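Local atomic coordinates of DynF (Micromonospora chersina, PDB entry 6UBL), a protein that is of unknown function but forms a beta barrel that holds palmitic acid, and probably binds a hydrophobic molecule in the pathway to the enediyne dynemicin. Residues A[28-36]-A[68-79]; A[158-169]-A[199-207]. All coordinates share one frame; numbering follows the deposited sequence. Where two conformers were deposited one is given.

Contact 1: residues A[28-36]-A[68-79]. With PLM (palmitic acid), chain C.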
loop_
_atom_site.group_PDB
_atom_site.type_symbol
_atom_site.label_atom_id
_atom_site.label_comp_id
_atom_site.label_asym_id
_atom_site.label_seq_id
_atom_site.Cartn_x
_atom_site.Cartn_y
_atom_site.Cartn_z
ATOM N N VAL A 28 29.429 7.872 -0.925
ATOM C CA VAL A 28 30.096 7.932 -2.223
ATOM C C VAL A 28 29.036 7.784 -3.308
ATOM O O VAL A 28 28.378 6.732 -3.372
ATOM C CB VAL A 28 31.138 6.808 -2.342
ATOM C CG1 VAL A 28 31.953 6.952 -3.615
ATOM C CG2 VAL A 28 32.034 6.772 -1.108
ATOM N N PRO A 29 28.868 8.762 -4.200
ATOM C CA PRO A 29 27.827 8.628 -5.224
ATOM C C PRO A 29 28.139 7.497 -6.191
ATOM O O PRO A 29 29.298 7.139 -6.420
ATOM C CB PRO A 29 27.838 9.988 -5.938
ATOM C CG PRO A 29 28.538 10.931 -4.998
ATOM C CD PRO A 29 29.538 10.074 -4.256
ATOM N N TRP A 30 27.075 6.937 -6.762
ATOM C CA TRP A 30 27.166 5.973 -7.859
ATOM C C TRP A 30 27.941 4.712 -7.479
ATOM O O TRP A 30 28.510 4.051 -8.350
ATOM C CB TRP A 30 27.784 6.612 -9.110
ATOM C CG TRP A 30 27.167 7.915 -9.529
ATOM C CD1 TRP A 30 27.788 9.129 -9.545
ATOM C CD2 TRP A 30 25.837 8.134 -10.031
ATOM N NE1 TRP A 30 26.928 10.094 -10.007
ATOM C CE2 TRP A 30 25.725 9.511 -10.315
ATOM C CE3 TRP A 30 24.736 7.305 -10.264
ATOM C CZ2 TRP A 30 24.558 10.080 -10.813
ATOM C CZ3 TRP A 30 23.569 7.871 -10.757
ATOM C CH2 TRP A 30 23.492 9.248 -11.026
ATOM N N THR A 31 28.005 4.382 -6.194
ATOM C CA THR A 31 28.850 3.296 -5.701
ATOM C C THR A 31 28.041 2.368 -4.805
ATOM O O THR A 31 27.564 2.805 -3.736
ATOM C CB THR A 31 30.047 3.878 -4.954
ATOM O OG1 THR A 31 30.801 4.716 -5.836
ATOM C CG2 THR A 31 30.943 2.777 -4.411
ATOM N N PRO A 32 27.815 1.118 -5.207
ATOM C CA PRO A 32 27.091 0.181 -4.329
ATOM C C PRO A 32 27.884 -0.066 -3.056
ATOM O O PRO A 32 29.049 -0.496 -3.113
ATOM C CB PRO A 32 26.997 -1.096 -5.179
ATOM C CG PRO A 32 27.107 -0.608 -6.618
ATOM C CD PRO A 32 28.113 0.520 -6.519
ATOM N N PRO A 33 27.313 0.212 -1.882
ATOM C CA PRO A 33 28.085 0.080 -0.639
ATOM C C PRO A 33 28.095 -1.343 -0.100
ATOM O O PRO A 33 27.235 -2.169 -0.407
ATOM C CB PRO A 33 27.338 1.002 0.333
ATOM C CG PRO A 33 25.910 0.909 -0.126
ATOM C CD PRO A 33 25.979 0.807 -1.637
ATOM N N GLU A 34 29.101 -1.608 0.731
ATOM C CA GLU A 34 29.110 -2.823 1.522
ATOM C C GLU A 34 27.895 -2.814 2.449
ATOM O O GLU A 34 27.416 -1.743 2.839
ATOM C CB GLU A 34 30.383 -2.881 2.371
ATOM C CG GLU A 34 31.676 -2.719 1.587
ATOM C CD GLU A 34 32.034 -3.951 0.781
ATOM O OE1 GLU A 34 32.404 -4.977 1.385
ATOM O OE2 GLU A 34 31.941 -3.894 -0.462
ATOM N N PRO A 35 27.370 -3.982 2.813
ATOM C CA PRO A 35 26.204 -4.004 3.706
ATOM C C PRO A 35 26.473 -3.266 5.013
ATOM O O PRO A 35 27.576 -3.323 5.571
ATOM C CB PRO A 35 25.933 -5.494 3.944
ATOM C CG PRO A 35 27.092 -6.233 3.376
ATOM C CD PRO A 35 27.759 -5.333 2.368
ATOM N N GLY A 36 25.443 -2.579 5.499
ATOM C CA GLY A 36 25.538 -1.851 6.751
ATOM C C GLY A 36 24.158 -1.433 7.199
ATOM O O GLY A 36 23.178 -1.549 6.456
ATOM N N ARG A 68 20.743 -2.595 5.047
ATOM C CA ARG A 68 20.866 -2.876 3.627
ATOM C C ARG A 68 21.421 -4.280 3.427
ATOM O O ARG A 68 22.352 -4.701 4.127
ATOM C CB ARG A 68 21.807 -1.891 2.938
ATOM C CG ARG A 68 21.254 -0.492 2.746
ATOM C CD ARG A 68 22.288 0.477 2.141
ATOM N NE ARG A 68 23.244 0.974 3.116
ATOM C CZ ARG A 68 24.436 0.447 3.357
ATOM N NH1 ARG A 68 24.869 -0.608 2.676
ATOM N NH2 ARG A 68 25.221 0.991 4.285
ATOM N N SER A 69 20.866 -4.993 2.451
ATOM C CA SER A 69 21.446 -6.248 2.014
ATOM C C SER A 69 22.751 -5.934 1.297
ATOM O O SER A 69 23.004 -4.784 0.922
ATOM C CB SER A 69 20.501 -6.931 1.024
ATOM O OG SER A 69 20.446 -6.222 -0.219
ATOM N N PRO A 70 23.586 -6.938 1.045
ATOM C CA PRO A 70 24.678 -6.732 0.091
ATOM C C PRO A 70 24.078 -6.369 -1.259
ATOM O O PRO A 70 22.970 -6.789 -1.603
ATOM C CB PRO A 70 25.389 -8.094 0.044
ATOM C CG PRO A 70 24.370 -9.080 0.540
ATOM C CD PRO A 70 23.528 -8.327 1.539
ATOM N N SER A 71 24.805 -5.568 -2.028
ATOM C CA SER A 71 24.332 -5.233 -3.361
ATOM C C SER A 71 24.405 -6.458 -4.255
ATOM O O SER A 71 25.319 -7.276 -4.137
ATOM C CB SER A 71 25.194 -4.122 -3.976
ATOM O OG SER A 71 24.764 -3.872 -5.302
ATOM N N THR A 72 23.424 -6.595 -5.144
ATOM C CA THR A 72 23.445 -7.714 -6.077
ATOM C C THR A 72 24.551 -7.592 -7.114
ATOM O O THR A 72 24.809 -8.559 -7.839
ATOM C CB THR A 72 22.104 -7.846 -6.803
ATOM O OG1 THR A 72 21.874 -6.656 -7.594
ATOM C CG2 THR A 72 20.979 -8.026 -5.804
ATOM N N SER A 73 25.182 -6.427 -7.219
ATOM C CA SER A 73 26.308 -6.251 -8.115
ATOM C C SER A 73 27.216 -5.162 -7.576
ATOM O O SER A 73 26.767 -4.237 -6.900
ATOM C CB SER A 73 25.846 -5.839 -9.526
ATOM O OG SER A 73 26.957 -5.647 -10.379
ATOM N N GLY A 74 28.499 -5.281 -7.895
ATOM C CA GLY A 74 29.432 -4.209 -7.624
ATOM C C GLY A 74 29.406 -3.094 -8.639
ATOM O O GLY A 74 30.046 -2.061 -8.423
ATOM N N GLU A 75 28.698 -3.287 -9.750
ATOM C CA GLU A 75 28.542 -2.273 -10.783
ATOM C C GLU A 75 27.206 -1.570 -10.589
ATOM O O GLU A 75 26.159 -2.223 -10.540
ATOM C CB GLU A 75 28.577 -2.919 -12.165
ATOM C CG GLU A 75 29.686 -3.941 -12.331
ATOM C CD GLU A 75 31.044 -3.317 -12.553
ATOM O OE1 GLU A 75 31.114 -2.102 -12.830
ATOM O OE2 GLU A 75 32.051 -4.044 -12.420
ATOM N N TRP A 76 27.242 -0.238 -10.520
ATOM C CA TRP A 76 26.042 0.537 -10.204
ATOM C C TRP A 76 24.866 0.183 -11.111
ATOM O O TRP A 76 23.749 -0.033 -10.632
ATOM C CB TRP A 76 26.353 2.038 -10.274
ATOM C CG TRP A 76 25.168 2.936 -10.051
ATOM C CD1 TRP A 76 24.369 3.491 -11.012
ATOM C CD2 TRP A 76 24.643 3.386 -8.790
ATOM N NE1 TRP A 76 23.387 4.262 -10.428
ATOM C CE2 TRP A 76 23.534 4.215 -9.068
ATOM C CE3 TRP A 76 25.008 3.175 -7.461
ATOM C CZ2 TRP A 76 22.783 4.819 -8.068
ATOM C CZ3 TRP A 76 24.257 3.779 -6.460
ATOM C CH2 TRP A 76 23.161 4.593 -6.769
ATOM N N ALA A 77 25.090 0.130 -12.427
ATOM C CA ALA A 77 23.962 0.024 -13.352
ATOM C C ALA A 77 23.104 -1.200 -13.042
ATOM O O ALA A 77 21.876 -1.157 -13.179
ATOM C CB ALA A 77 24.464 0.005 -14.797
ATOM N N ASP A 78 23.733 -2.298 -12.619
ATOM C CA ASP A 78 23.056 -3.559 -12.338
ATOM C C ASP A 78 22.660 -3.730 -10.879
ATOM O O ASP A 78 21.949 -4.684 -10.549
ATOM C CB ASP A 78 23.976 -4.726 -12.708
ATOM C CG ASP A 78 24.254 -4.796 -14.190
ATOM O OD1 ASP A 78 23.358 -4.421 -14.972
ATOM O OD2 ASP A 78 25.375 -5.194 -14.572
ATOM N N ALA A 79 23.121 -2.854 -9.996
ATOM C CA ALA A 79 23.029 -3.097 -8.566
ATOM C C ALA A 79 21.613 -2.897 -8.043
ATOM O O ALA A 79 20.935 -1.907 -8.364
ATOM C CB ALA A 79 23.973 -2.162 -7.808
HETATM C C1 PLM C . 19.358 3.332 2.755
HETATM O O1 PLM C . 19.592 3.335 4.041
HETATM O O2 PLM C . 20.218 3.212 1.922
HETATM C C2 PLM C . 17.915 3.519 2.406
HETATM C C3 PLM C . 17.219 4.665 3.091
HETATM C C4 PLM C . 15.807 4.727 2.592
HETATM C C5 PLM C . 14.820 5.248 3.569
HETATM C C6 PLM C . 13.411 5.192 3.030
HETATM C C7 PLM C . 12.652 6.448 3.362
HETATM C C8 PLM C . 12.775 6.825 4.818
HETATM C C9 PLM C . 12.192 5.810 5.762
HETATM C CA PLM C . 10.764 6.125 6.115
HETATM C CB PLM C . 10.673 7.235 7.143
HETATM C CC PLM C . 9.586 6.986 8.145
HETATM C CD PLM C . 8.377 7.871 8.006
HETATM C CE PLM C . 7.139 7.176 8.511
HETATM C CF PLM C . 6.004 8.076 8.891
HETATM C CG PLM C . 4.835 7.311 9.398
HETATM O O HOH W 1 24.404 -2.387 0.491
HETATM O O HOH W 2 27.290 -4.809 -1.352
HETATM O O HOH W 3 28.029 0.218 4.630
#

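Contact 2: residues A[158-169]-A[199-207]. With PLM (palmitic acid), chain C.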
loop_
_atom_site.group_PDB
_atom_site.type_symbol
_atom_site.label_atom_id
_atom_site.label_comp_id
_atom_site.label_asym_id
_atom_site.label_seq_id
_atom_site.Cartn_x
_atom_site.Cartn_y
_atom_site.Cartn_z
ATOM N N ILE A 158 11.673 7.553 -2.611
ATOM C CA ILE A 158 12.695 8.524 -2.959
ATOM C C ILE A 158 13.086 8.244 -4.403
ATOM O O ILE A 158 13.549 7.139 -4.721
ATOM C CB ILE A 158 13.935 8.440 -2.051
ATOM C CG1 ILE A 158 13.564 8.625 -0.587
ATOM C CG2 ILE A 158 14.949 9.497 -2.494
ATOM C CD1 ILE A 158 14.720 8.338 0.360
ATOM N N ASP A 159 12.942 9.247 -5.260
ATOM C CA ASP A 159 13.316 9.155 -6.661
ATOM C C ASP A 159 14.675 9.813 -6.855
ATOM O O ASP A 159 15.226 10.447 -5.948
ATOM C CB ASP A 159 12.240 9.808 -7.528
ATOM C CG ASP A 159 10.877 9.119 -7.378
ATOM O OD1 ASP A 159 10.830 7.878 -7.399
ATOM O OD2 ASP A 159 9.863 9.826 -7.223
ATOM N N ASP A 160 15.232 9.636 -8.056
ATOM C CA ASP A 160 16.521 10.242 -8.418
ATOM C C ASP A 160 17.605 9.866 -7.406
ATOM O O ASP A 160 18.361 10.717 -6.924
ATOM C CB ASP A 160 16.380 11.761 -8.566
ATOM C CG ASP A 160 17.489 12.385 -9.378
ATOM O OD1 ASP A 160 18.294 11.653 -9.993
ATOM O OD2 ASP A 160 17.535 13.640 -9.458
ATOM N N VAL A 161 17.706 8.567 -7.120
ATOM C CA VAL A 161 18.700 8.069 -6.173
ATOM C C VAL A 161 20.040 7.952 -6.886
ATOM O O VAL A 161 20.203 7.133 -7.794
ATOM C CB VAL A 161 18.276 6.729 -5.566
ATOM C CG1 VAL A 161 19.409 6.110 -4.761
ATOM C CG2 VAL A 161 17.039 6.905 -4.698
ATOM N N ARG A 162 21.009 8.764 -6.463
ATOM C CA ARG A 162 22.344 8.751 -7.046
ATOM C C ARG A 162 23.401 8.306 -6.052
ATOM O O ARG A 162 24.572 8.191 -6.419
ATOM C CB ARG A 162 22.690 10.154 -7.557
ATOM C CG ARG A 162 21.630 10.764 -8.446
ATOM C CD ARG A 162 22.049 12.133 -8.939
ATOM N NE ARG A 162 20.930 12.816 -9.583
ATOM C CZ ARG A 162 21.029 13.969 -10.239
ATOM N NH1 ARG A 162 22.207 14.574 -10.353
ATOM N NH2 ARG A 162 19.953 14.519 -10.780
ATOM N N SER A 163 23.016 8.040 -4.807
ATOM C CA SER A 163 23.920 7.446 -3.837
ATOM C C SER A 163 23.103 6.544 -2.926
ATOM O O SER A 163 21.898 6.741 -2.755
ATOM C CB SER A 163 24.648 8.493 -2.981
ATOM O OG SER A 163 23.760 9.195 -2.135
ATOM N N ILE A 164 23.769 5.554 -2.347
ATOM C CA ILE A 164 23.133 4.662 -1.383
ATOM C C ILE A 164 23.968 4.723 -0.110
ATOM O O ILE A 164 25.133 4.299 -0.114
ATOM C CB ILE A 164 23.073 3.222 -1.905
ATOM C CG1 ILE A 164 22.235 3.168 -3.188
ATOM C CG2 ILE A 164 22.479 2.303 -0.852
ATOM C CD1 ILE A 164 22.237 1.813 -3.847
ATOM N N PRO A 165 23.432 5.242 1.000
ATOM C CA PRO A 165 22.065 5.752 1.157
ATOM C C PRO A 165 21.865 7.089 0.465
ATOM O O PRO A 165 22.841 7.829 0.265
ATOM C CB PRO A 165 21.940 5.938 2.673
ATOM C CG PRO A 165 23.348 6.297 3.086
ATOM C CD PRO A 165 24.213 5.385 2.246
ATOM N N PRO A 166 20.626 7.411 0.122
ATOM C CA PRO A 166 20.328 8.704 -0.519
ATOM C C PRO A 166 20.236 9.831 0.505
ATOM O O PRO A 166 19.176 10.429 0.722
ATOM C CB PRO A 166 18.988 8.423 -1.211
ATOM C CG PRO A 166 18.334 7.405 -0.334
ATOM C CD PRO A 166 19.448 6.526 0.159
ATOM N N ALA A 167 21.361 10.115 1.162
ATOM C CA ALA A 167 21.391 11.174 2.163
ATOM C C ALA A 167 20.982 12.508 1.542
ATOM O O ALA A 167 21.332 12.819 0.395
ATOM C CB ALA A 167 22.794 11.291 2.750
ATOM N N GLY A 168 20.221 13.293 2.307
ATOM C CA GLY A 168 19.798 14.604 1.888
ATOM C C GLY A 168 18.610 14.636 0.954
ATOM O O GLY A 168 18.128 15.732 0.637
ATOM N N ALA A 169 18.124 13.486 0.497
ATOM C CA ALA A 169 17.170 13.475 -0.597
ATOM C C ALA A 169 15.739 13.703 -0.115
ATOM O O ALA A 169 15.352 13.236 0.960
ATOM C CB ALA A 169 17.239 12.147 -1.340
ATOM N N ARG A 199 5.266 14.195 3.387
ATOM C CA ARG A 199 6.478 14.472 2.640
ATOM C C ARG A 199 7.623 14.420 3.637
ATOM O O ARG A 199 7.431 14.654 4.835
ATOM C CB ARG A 199 6.381 15.861 1.997
ATOM C CG ARG A 199 5.081 16.033 1.216
ATOM C CD ARG A 199 5.058 17.283 0.362
ATOM N NE ARG A 199 4.435 17.016 -0.932
ATOM C CZ ARG A 199 5.114 16.760 -2.046
ATOM N NH1 ARG A 199 6.440 16.738 -2.026
ATOM N NH2 ARG A 199 4.470 16.524 -3.179
ATOM N N PHE A 200 8.810 14.065 3.153
ATOM C CA PHE A 200 9.946 13.932 4.050
ATOM C C PHE A 200 11.230 14.294 3.326
ATOM O O PHE A 200 11.274 14.386 2.097
ATOM C CB PHE A 200 10.030 12.534 4.698
ATOM C CG PHE A 200 10.350 11.401 3.747
ATOM C CD1 PHE A 200 11.665 11.000 3.527
ATOM C CD2 PHE A 200 9.335 10.706 3.093
ATOM C CE1 PHE A 200 11.958 9.955 2.665
ATOM C CE2 PHE A 200 9.627 9.663 2.240
ATOM C CZ PHE A 200 10.941 9.281 2.024
ATOM N N ASN A 201 12.273 14.514 4.124
ATOM C CA ASN A 201 13.623 14.691 3.622
ATOM C C ASN A 201 14.544 13.805 4.433
ATOM O O ASN A 201 14.464 13.787 5.665
ATOM C CB ASN A 201 14.119 16.133 3.769
ATOM C CG ASN A 201 13.307 17.108 2.971
ATOM O OD1 ASN A 201 13.390 17.148 1.747
ATOM N ND2 ASN A 201 12.507 17.907 3.661
ATOM N N MET A 202 15.406 13.069 3.748
ATOM C CA MET A 202 16.475 12.374 4.445
ATOM C C MET A 202 17.538 13.382 4.857
ATOM O O MET A 202 17.831 14.332 4.123
ATOM C CB MET A 202 17.114 11.327 3.541
ATOM C CG MET A 202 16.174 10.242 3.049
ATOM S SD MET A 202 15.233 9.414 4.346
ATOM C CE MET A 202 16.550 8.776 5.386
ATOM N N GLY A 203 18.085 13.196 6.054
ATOM C CA GLY A 203 19.284 13.907 6.442
ATOM C C GLY A 203 20.513 13.085 6.122
ATOM O O GLY A 203 20.572 12.411 5.089
ATOM N N GLY A 204 21.502 13.121 7.013
ATOM C CA GLY A 204 22.720 12.347 6.823
ATOM C C GLY A 204 22.988 11.421 7.992
ATOM O O GLY A 204 22.127 11.222 8.858
ATOM N N TYR A 205 24.174 10.826 8.012
ATOM C CA TYR A 205 24.512 9.920 9.098
ATOM C C TYR A 205 24.590 10.681 10.418
ATOM O O TYR A 205 25.049 11.830 10.478
ATOM C CB TYR A 205 25.854 9.227 8.853
ATOM C CG TYR A 205 25.794 8.122 7.825
ATOM C CD1 TYR A 205 24.979 7.016 8.014
ATOM C CD2 TYR A 205 26.586 8.166 6.695
ATOM C CE1 TYR A 205 24.934 5.998 7.077
ATOM C CE2 TYR A 205 26.562 7.160 5.760
ATOM C CZ TYR A 205 25.730 6.072 5.953
ATOM O OH TYR A 205 25.723 5.078 5.013
ATOM N N LEU A 206 24.141 10.028 11.484
ATOM C CA LEU A 206 24.149 10.610 12.815
ATOM C C LEU A 206 25.241 9.998 13.685
ATOM O O LEU A 206 25.729 8.890 13.435
ATOM C CB LEU A 206 22.795 10.363 13.479
ATOM C CG LEU A 206 21.632 10.969 12.699
ATOM C CD1 LEU A 206 20.306 10.515 13.287
ATOM C CD2 LEU A 206 21.742 12.480 12.689
ATOM N N LYS A 207 25.631 10.750 14.706
ATOM C CA LYS A 207 26.419 10.186 15.784
ATOM C C LYS A 207 25.506 9.360 16.690
ATOM O O LYS A 207 24.320 9.674 16.831
ATOM C CB LYS A 207 27.049 11.304 16.610
ATOM C CG LYS A 207 28.062 12.167 15.872
ATOM C CD LYS A 207 28.577 13.274 16.778
ATOM C CE LYS A 207 29.766 14.000 16.162
ATOM N NZ LYS A 207 29.526 14.480 14.778
HETATM C C1 PLM C . 19.358 3.332 2.755
HETATM O O1 PLM C . 19.592 3.335 4.041
HETATM O O2 PLM C . 20.218 3.212 1.922
HETATM C C2 PLM C . 17.915 3.519 2.406
HETATM C C3 PLM C . 17.219 4.665 3.091
HETATM C C4 PLM C . 15.807 4.727 2.592
HETATM C C5 PLM C . 14.820 5.248 3.569
HETATM C C6 PLM C . 13.411 5.192 3.030
HETATM C C7 PLM C . 12.652 6.448 3.362
HETATM C C8 PLM C . 12.775 6.825 4.818
HETATM C C9 PLM C . 12.192 5.810 5.762
HETATM C CA PLM C . 10.764 6.125 6.115
HETATM C CB PLM C . 10.673 7.235 7.143
HETATM C CC PLM C . 9.586 6.986 8.145
HETATM C CD PLM C . 8.377 7.871 8.006
HETATM C CE PLM C . 7.139 7.176 8.511
HETATM C CF PLM C . 6.004 8.076 8.891
HETATM C CG PLM C . 4.835 7.311 9.398
HETATM O O HOH W 4 15.793 17.345 0.611
#

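Contact 1: residues A[28-36]-A[68-79]
Arg68, Trp76 and Pro32 carry most of this contact, in which the loop 28-36 lies along the loop that leaves strand 54-68. A bend at chi3 (-79°) turns the Arg68 guanidinium toward Glu34 O, to which NH1 donates at 2.8 Å in a nearly straight bond, in the guanidinium plane but above that of the carbonyl. Pro33 CG sits over one guanidinium face, 3.4 Å from Arg68 NH1, and Gly36 O lies over the other while accepting from Arg68 N. NE is salt-bridged to Asp38. At the far end Trp30 turns its edge to the face of Trp76, planes at 85°, with Trp30 CE3 3.3 Å from Trp76 NE1; that nitrogen donates to Ser127 O. Trp30 CA adds a CH-pi contact over the six-membered ring of Trp76. Pro32 is wedged in beside Trp76, its CG 3.7 Å from Ala79 CB and its CB 3.6 Å from Ser71 OG. One water joins Pro33 O to Arg68 NH1 and Ser69 O. Tryptophans and Pro32 thus pack at one end; at the other, flanked by prolines, is a buried arginine whose charge might favour a carboxylate through space, palmitic acid O2 lying 3.9 Å from Arg68 NE.

Contact 2: residues A[158-169]-A[199-207]
Met202 starts against the loop 158-169 and ends on the ligand. Its CB lies 3.6 Å from Pro166 O, and CG meets Ile158 CD1 at the same separation. Bends at chi2 (-52°) and chi3 (-58°) then fold the chain away from the loop, so that SD rests 3.6 Å from palmitic acid C8; the side chain also touches Val64 of strand 54-68. Ile158 also lays CG1 3.8 Å from Phe200 CZ, the two side chains crossing at about a right angle, and Phe200 CZ in turn touches palmitic acid C7. An alanine in place of Ile158 would probably open a gap between Met202 CG and the Phe200 ring and let both shift against the fatty acid. In the barrel, the type II turn from Pro166 to Ala169 leads into strand 170-183, and its bonds to strand 193-205 continue that antiparallel pairing: Met202 N donates to Ala169 O at 2.8 Å and Gly168 N to Gly203 O at 2.9 Å. Nearer the carboxyl end of the ligand, Pro165, which follows a cis peptide bond, brings CD to 3.2 Å from Tyr205 OH, a hydroxyl hydrogen-bonded to Asp38, and Pro165 CA lies 3.2 Å from O2 of the fatty acid.

How the contacts relate
Contact 1 closes before contact 2 opens, so the two come in series along the chain, yet their centres are only about 15 Å apart, on the same side of the chain's centre. They touch directly: Trp30 N lies 2.8 Å from Arg162 O, a probable hydrogen bond, and Ile164 packs on Arg68 and Pro33. Strand 37-50 links them further. It follows segment 28-36 directly and pairs with both strand 54-68 and strand 193-205, and its Asp38 serves Arg68 in contact 1 and Tyr205 in contact 2. Both contacts reach the palmitic acid, contact 1 at the carboxyl end and contact 2 from the carboxyl group to the middle of the fatty tail, consistent with a lipid-like ligand site.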